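Side-chain contacts in beta subunit of a putative Aromatic-ring-hydroxylating dioxygenase (Novosphingobium aromaticivorans DSM 12444, PDB 3EBY), which is probably the small, non-catalytic partner in a bacterial ring-hydroxylating dioxygenase, an enzyme family that adds oxygen to aromatic rings: residues D17-A22 / G139-K144; G24-L27 / E33-P36. All coordinates share one frame; numbering follows the deposited sequence.

Interaction 1: D17-A22 / G139-K144; sequences DDFNAA and GTVRLK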
ATOM      1  N   ASP A  17      -0.095  12.906  -2.007  1.00 15.17           N
ATOM      2  CA  ASP A  17      -0.470  11.677  -1.333  1.00 16.14           C
ATOM      3  C   ASP A  17      -1.949  11.702  -0.842  1.00 12.50           C
ATOM      4  O   ASP A  17      -2.662  10.720  -1.001  1.00 16.39           O
ATOM      5  CB  ASP A  17       0.487  11.360  -0.180  1.00 14.78           C
ATOM      6  CG  ASP A  17       1.875  10.902  -0.654  1.00 13.46           C
ATOM      7  OD1 ASP A  17       1.980  10.275  -1.738  1.00 14.16           O
ATOM      8  OD2 ASP A  17       2.858  11.112   0.115  1.00 18.41           O
ATOM      9  N   ASP A  18      -2.420  12.847  -0.350  1.00 14.27           N
ATOM     10  CA  ASP A  18      -3.840  13.007   0.039  1.00 15.23           C
ATOM     11  C   ASP A  18      -4.757  12.845  -1.187  1.00 15.49           C
ATOM     12  O   ASP A  18      -5.745  12.101  -1.149  1.00 14.51           O
ATOM     13  CB  ASP A  18      -4.082  14.398   0.637  1.00 14.85           C
ATOM     14  CG  ASP A  18      -3.592  14.537   2.065  1.00 18.21           C
ATOM     15  OD1 ASP A  18      -3.260  13.543   2.726  1.00 17.96           O
ATOM     16  OD2 ASP A  18      -3.643  15.688   2.561  1.00 18.57           O
ATOM     17  N   PHE A  19      -4.383  13.495  -2.289  1.00 14.90           N
ATOM     18  CA  PHE A  19      -5.116  13.369  -3.543  1.00 15.96           C
ATOM     19  C   PHE A  19      -5.257  11.885  -3.927  1.00 15.16           C
ATOM     20  O   PHE A  19      -6.360  11.410  -4.228  1.00 14.87           O
ATOM     21  CB  PHE A  19      -4.391  14.138  -4.672  1.00 16.17           C
ATOM     22  CG  PHE A  19      -5.072  14.034  -6.014  1.00 13.94           C
ATOM     23  CD1 PHE A  19      -4.936  12.892  -6.785  1.00 14.29           C
ATOM     24  CD2 PHE A  19      -5.944  15.036  -6.448  1.00 15.46           C
ATOM     25  CE1 PHE A  19      -5.577  12.759  -7.979  1.00 17.67           C
ATOM     26  CE2 PHE A  19      -6.632  14.898  -7.657  1.00 15.42           C
ATOM     27  CZ  PHE A  19      -6.446  13.742  -8.421  1.00 17.77           C
ATOM     28  N   ASN A  20      -4.146  11.139  -3.910  1.00 15.18           N
ATOM     29  CA  ASN A  20      -4.194   9.730  -4.337  1.00 13.99           C
ATOM     30  C   ASN A  20      -5.079   8.871  -3.414  1.00 13.94           C
ATOM     31  O   ASN A  20      -5.844   8.042  -3.897  1.00 15.83           O
ATOM     32  CB  ASN A  20      -2.781   9.133  -4.465  1.00 18.93           C
ATOM     33  CG  ASN A  20      -2.084   9.561  -5.760  1.00 16.66           C
ATOM     34  OD1 ASN A  20      -2.739  10.021  -6.687  1.00 17.33           O
ATOM     35  ND2 ASN A  20      -0.741   9.556  -5.759  1.00 16.14           N
ATOM     36  N   ALA A  21      -4.991   9.098  -2.107  1.00 16.10           N
ATOM     37  CA  ALA A  21      -5.839   8.358  -1.146  1.00 15.36           C
ATOM     38  C   ALA A  21      -7.328   8.563  -1.455  1.00 16.40           C
ATOM     39  O   ALA A  21      -8.091   7.605  -1.566  1.00 14.89           O
ATOM     40  CB  ALA A  21      -5.507   8.767   0.293  1.00 13.87           C
ATOM     41  N   ALA A  22      -7.717   9.818  -1.696  1.00 15.64           N
ATOM     42  CA  ALA A  22      -9.099  10.180  -1.969  1.00 16.38           C
ATOM     43  C   ALA A  22      -9.541   9.728  -3.360  1.00 15.68           C
ATOM     44  O   ALA A  22     -10.667   9.342  -3.538  1.00 16.65           O
ATOM     45  CB  ALA A  22      -9.279  11.677  -1.836  1.00 21.13           C
ATOM     46  N   GLY A 139      -4.549  27.289  -4.791  1.00 44.48           N
ATOM     47  CA  GLY A 139      -4.954  26.619  -3.567  1.00 44.72           C
ATOM     48  C   GLY A 139      -5.692  25.303  -3.771  1.00 44.38           C
ATOM     49  O   GLY A 139      -6.485  24.897  -2.921  1.00 46.41           O
ATOM     50  N   THR A 140      -5.424  24.611  -4.874  1.00 38.30           N
ATOM     51  CA  THR A 140      -6.096  23.337  -5.121  1.00 31.65           C
ATOM     52  C   THR A 140      -5.145  22.276  -5.733  1.00 27.39           C
ATOM     53  O   THR A 140      -3.980  22.572  -6.021  1.00 23.77           O
ATOM     54  CB  THR A 140      -7.343  23.536  -5.999  1.00 32.56           C
ATOM     55  OG1 THR A 140      -6.970  24.082  -7.273  1.00 32.36           O
ATOM     56  CG2 THR A 140      -8.341  24.484  -5.298  1.00 39.30           C
ATOM     57  N   VAL A 141      -5.601  21.029  -5.766  1.00 20.79           N
ATOM     58  CA  VAL A 141      -4.806  19.920  -6.338  1.00 16.39           C
ATOM     59  C   VAL A 141      -5.642  19.171  -7.366  1.00 19.38           C
ATOM     60  O   VAL A 141      -6.579  18.485  -7.010  1.00 16.46           O
ATOM     61  CB  VAL A 141      -4.359  18.911  -5.225  1.00 22.53           C
ATOM     62  CG1 VAL A 141      -3.644  17.757  -5.820  1.00 20.78           C
ATOM     63  CG2 VAL A 141      -3.486  19.630  -4.177  1.00 29.80           C
ATOM     64  N   ARG A 142      -5.265  19.281  -8.640  1.00 16.86           N
ATOM     65  CA  ARG A 142      -6.004  18.631  -9.717  1.00 15.06           C
ATOM     66  C   ARG A 142      -5.010  18.044 -10.734  1.00 14.31           C
ATOM     67  O   ARG A 142      -3.910  18.603 -10.931  1.00 16.29           O
ATOM     68  CB  ARG A 142      -6.948  19.637 -10.412  1.00 16.74           C
ATOM     69  CG  ARG A 142      -8.123  20.146  -9.532  1.00 17.45           C
ATOM     70  CD  ARG A 142      -9.230  20.753 -10.382  1.00 18.31           C
ATOM     71  NE  ARG A 142      -8.751  21.955 -11.042  1.00 19.50           N
ATOM     72  CZ  ARG A 142      -9.385  22.618 -11.998  1.00 20.95           C
ATOM     73  NH1 ARG A 142     -10.585  22.236 -12.420  1.00 17.26           N
ATOM     74  NH2 ARG A 142      -8.796  23.675 -12.545  1.00 17.82           N
ATOM     75  N   LEU A 143      -5.415  16.944 -11.375  1.00 15.59           N
ATOM     76  CA  LEU A 143      -4.622  16.309 -12.417  1.00 15.81           C
ATOM     77  C   LEU A 143      -4.738  17.073 -13.737  1.00 15.14           C
ATOM     78  O   LEU A 143      -5.836  17.326 -14.224  1.00 15.18           O
ATOM     79  CB  LEU A 143      -5.064  14.867 -12.638  1.00 16.70           C
ATOM     80  CG  LEU A 143      -4.648  13.830 -11.589  1.00 13.81           C
ATOM     81  CD1 LEU A 143      -5.430  12.487 -11.770  1.00 14.81           C
ATOM     82  CD2 LEU A 143      -3.117  13.622 -11.629  1.00 15.68           C
ATOM     83  N   LYS A 144      -3.589  17.500 -14.249  1.00 13.25           N
ATOM     84  CA  LYS A 144      -3.463  17.943 -15.659  1.00 12.91           C
ATOM     85  C   LYS A 144      -3.400  16.701 -16.584  1.00 15.16           C
ATOM     86  O   LYS A 144      -4.066  16.636 -17.651  1.00 15.34           O
ATOM     87  CB  LYS A 144      -2.214  18.800 -15.831  1.00 15.75           C
ATOM     88  CG  LYS A 144      -1.952  19.259 -17.273  1.00 20.15           C
ATOM     89  CD  LYS A 144      -3.093  20.073 -17.831  1.00 23.05           C
ATOM     90  CE  LYS A 144      -2.730  20.709 -19.178  1.00 23.74           C
ATOM     91  NZ  LYS A 144      -3.855  21.558 -19.665  1.00 19.97           N
TER
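The ring of F19, on one turn of a helix, lies against V141 and L143, two residues near the start of a strand more than a hundred positions later in the chain. Its outer end makes the buried half of the contact. F19 CZ comes 3.6 Å from L143 CG, and F19 CE1 lies 3.8 Å from L143 CD1, so the branched end of the leucine meets the CZ end of the ring at an oblique angle. With CG anti to the backbone N (chi1 179°), the phenylalanine stands straight out from the helix. The flat ring thus spans the gap between the two backbones, F19 CA and V141 CA being 7.1 Å apart.

Nearer the helix the packing is just as tight: V141 CG1 touches F19 CD2 at 3.6 Å and also reaches F19 CB. The carbonyl oxygen V141 O lies 3.6 Å from F19 CE2, close to the ring plane, where the slightly positive C-H edge suits an oxygen. A short, beta-branched valine fits here because the chain already runs close to the ring. An alanine in place of F19 would probably take away the ring that V141 and L143 both touch from the helix side and open a gap between helix and strand.

Beyond V141, itself partly exposed, packing gives way to solvent: R142 contributes little, and T140 is exposed. On the helix, D18 is also partly exposed, and its carboxylate forms a salt bridge with R94 of a second subunit.

Helix 8-28 thus packs on strand 142-150 of the mixed sheet through F19, whose ring also meets F134 of the adjacent strand 122-135 edge-to-face, while L143 touches F39 of strand 39-40.

Interaction 2: G24-L27 / E33-P36; sequences GLCL and EQWP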
ATOM      1  N   GLY A  24      -8.421   6.955  -4.950  1.00 14.00           N
ATOM      2  CA  GLY A  24      -8.709   5.523  -4.823  1.00 14.92           C
ATOM      3  C   GLY A  24     -10.039   5.260  -4.152  1.00 16.98           C
ATOM      4  O   GLY A  24     -10.783   4.377  -4.576  1.00 14.85           O
ATOM      5  N   LEU A  25     -10.335   6.004  -3.072  1.00 16.34           N
ATOM      6  CA  LEU A  25     -11.581   5.766  -2.309  1.00 18.10           C
ATOM      7  C   LEU A  25     -12.818   6.195  -3.106  1.00 17.66           C
ATOM      8  O   LEU A  25     -13.845   5.520  -3.061  1.00 16.69           O
ATOM      9  CB  LEU A  25     -11.550   6.451  -0.940  1.00 21.58           C
ATOM     10  CG  LEU A  25     -10.902   5.603   0.179  1.00 31.38           C
ATOM     11  CD1 LEU A  25     -10.854   6.395   1.479  1.00 36.45           C
ATOM     12  CD2 LEU A  25     -11.647   4.277   0.381  1.00 29.71           C
ATOM     13  N   CYS A  26     -12.697   7.289  -3.862  1.00 14.82           N
ATOM     14  CA  CYS A  26     -13.770   7.763  -4.750  1.00 15.18           C
ATOM     15  C   CYS A  26     -14.201   6.652  -5.726  1.00 15.87           C
ATOM     16  O   CYS A  26     -15.394   6.310  -5.807  1.00 17.63           O
ATOM     17  CB  CYS A  26     -13.277   9.034  -5.490  1.00 23.33           C
ATOM     18  SG  CYS A  26     -14.037   9.336  -7.014  1.00 26.18           S
ATOM     19  N   LEU A  27     -13.234   5.999  -6.364  1.00 17.18           N
ATOM     20  CA  LEU A  27     -13.545   4.927  -7.312  1.00 16.05           C
ATOM     21  C   LEU A  27     -14.057   3.657  -6.615  1.00 15.65           C
ATOM     22  O   LEU A  27     -15.055   3.063  -7.045  1.00 16.69           O
ATOM     23  CB  LEU A  27     -12.328   4.600  -8.210  1.00 17.68           C
ATOM     24  CG  LEU A  27     -11.952   5.759  -9.171  1.00 14.27           C
ATOM     25  CD1 LEU A  27     -10.575   5.503  -9.899  1.00 15.47           C
ATOM     26  CD2 LEU A  27     -13.078   5.993 -10.144  1.00 16.30           C
ATOM     27  N   GLU A  33     -19.213  10.044  -9.937  1.00 16.95           N
ATOM     28  CA  GLU A  33     -19.466  11.452 -10.278  1.00 20.47           C
ATOM     29  C   GLU A  33     -18.363  12.409  -9.770  1.00 21.08           C
ATOM     30  O   GLU A  33     -18.175  13.482 -10.328  1.00 21.94           O
ATOM     31  CB  GLU A  33     -20.827  11.893  -9.748  1.00 23.87           C
ATOM     32  CG  GLU A  33     -22.001  11.350 -10.523  1.00 21.32           C
ATOM     33  CD  GLU A  33     -22.373   9.916 -10.170  1.00 27.73           C
ATOM     34  OE1 GLU A  33     -21.831   9.356  -9.174  1.00 23.49           O
ATOM     35  OE2 GLU A  33     -23.221   9.343 -10.906  1.00 25.39           O
ATOM     36  N   GLN A  34     -17.673  12.039  -8.693  1.00 19.40           N
ATOM     37  CA  GLN A  34     -16.582  12.867  -8.162  1.00 23.26           C
ATOM     38  C   GLN A  34     -15.317  12.777  -9.026  1.00 19.25           C
ATOM     39  O   GLN A  34     -14.496  13.693  -9.035  1.00 19.64           O
ATOM     40  CB  GLN A  34     -16.226  12.461  -6.707  1.00 23.54           C
ATOM     41  CG  GLN A  34     -15.053  13.316  -6.078  1.00 26.50           C
ATOM     42  CD  GLN A  34     -14.599  12.844  -4.653  1.00 32.97           C
ATOM     43  OE1 GLN A  34     -14.935  11.748  -4.208  1.00 40.74           O
ATOM     44  NE2 GLN A  34     -13.763  13.639  -4.012  1.00 41.58           N
ATOM     45  N   TRP A  35     -15.180  11.676  -9.762  1.00 20.54           N
ATOM     46  CA  TRP A  35     -13.923  11.355 -10.439  1.00 17.78           C
ATOM     47  C   TRP A  35     -13.495  12.427 -11.474  1.00 17.98           C
ATOM     48  O   TRP A  35     -12.342  12.870 -11.440  1.00 18.23           O
ATOM     49  CB  TRP A  35     -13.977   9.931 -11.041  1.00 17.19           C
ATOM     50  CG  TRP A  35     -12.793   9.558 -11.919  1.00 17.04           C
ATOM     51  CD1 TRP A  35     -11.520   9.239 -11.502  1.00 13.69           C
ATOM     52  CD2 TRP A  35     -12.826   9.302 -13.323  1.00 16.69           C
ATOM     53  NE1 TRP A  35     -10.743   8.880 -12.581  1.00 16.12           N
ATOM     54  CE2 TRP A  35     -11.520   8.909 -13.713  1.00 14.89           C
ATOM     55  CE3 TRP A  35     -13.829   9.387 -14.300  1.00 18.14           C
ATOM     56  CZ2 TRP A  35     -11.189   8.611 -15.038  1.00 17.43           C
ATOM     57  CZ3 TRP A  35     -13.502   9.100 -15.616  1.00 17.56           C
ATOM     58  CH2 TRP A  35     -12.194   8.669 -15.966  1.00 18.24           C
ATOM     59  N   PRO A  36     -14.423  12.873 -12.355  1.00 17.38           N
ATOM     60  CA  PRO A  36     -14.026  13.900 -13.333  1.00 15.65           C
ATOM     61  C   PRO A  36     -13.601  15.228 -12.671  1.00 12.60           C
ATOM     62  O   PRO A  36     -12.745  15.907 -13.192  1.00 15.75           O
ATOM     63  CB  PRO A  36     -15.286  14.068 -14.205  1.00 18.15           C
ATOM     64  CG  PRO A  36     -16.051  12.786 -14.028  1.00 18.81           C
ATOM     65  CD  PRO A  36     -15.792  12.375 -12.620  1.00 17.88           C
TER
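L27 and W35 make the aromatic part of this contact, a CH-pi interaction in which one leucine methyl sits over a face of the indole. L27 CD2 lies 4.2 Å from the centroid of the five-membered ring of W35, 28° off the ring normal, and its nearest ring atom is W35 CD1 at 3.8 Å. Leucine suits the place because its forked end can set a methyl on the flat surface. W35 CG is anti to the backbone N (chi1 173°), which carries the indole out beside the helix, where that methyl can reach it.

The apolar sulfur packing belongs to C26. Its SG touches W35 CB at 4.1 Å and lies 3.8 Å from the backbone W35 N, a van der Waals approach. Cysteine is small enough to let the chain pass near the helix, with C26 CA and W35 CA 6.7 Å apart.

A polar group flanks the sulfur. The extended side chain of Q34 runs back to the helix and places OE1 3.4 Å from C26 CB; the same oxygen takes a weak hydrogen bond from R31. At the indole's polar end, W35 NE1 is hydrogen-bonded to the hydroxyl of Y23, one turn before L27 on the same helix.

Here the last turn of helix 8-28 meets the loop that leads to strand 39-40. The indole also has edge-to-face partners in F39 and Y45, the latter on strand 43-49, and it touches L70 and V74 of helix 67-79, so W35 lies where both helices and the strands converge.

Overall arrangement
Both contacts hang on helix 8-28, and their centres lie 11 Å apart. Interaction 2 joins residues only a few positions apart, fastening the last turn of the helix to the loop that follows; interaction 1 spans 116 intervening residues and brings the start of strand 142-150, the central parallel partner of strand 43-49, to an earlier turn. F39 connects the two, touching L143 in one and W35 in the other. Together they fix one helix against both the sheet and the connection to its first strands, as expected of the cone-like, NTF2-type fold of this family, while D18 beside interaction 1 and L25 beside interaction 2 contact a second subunit.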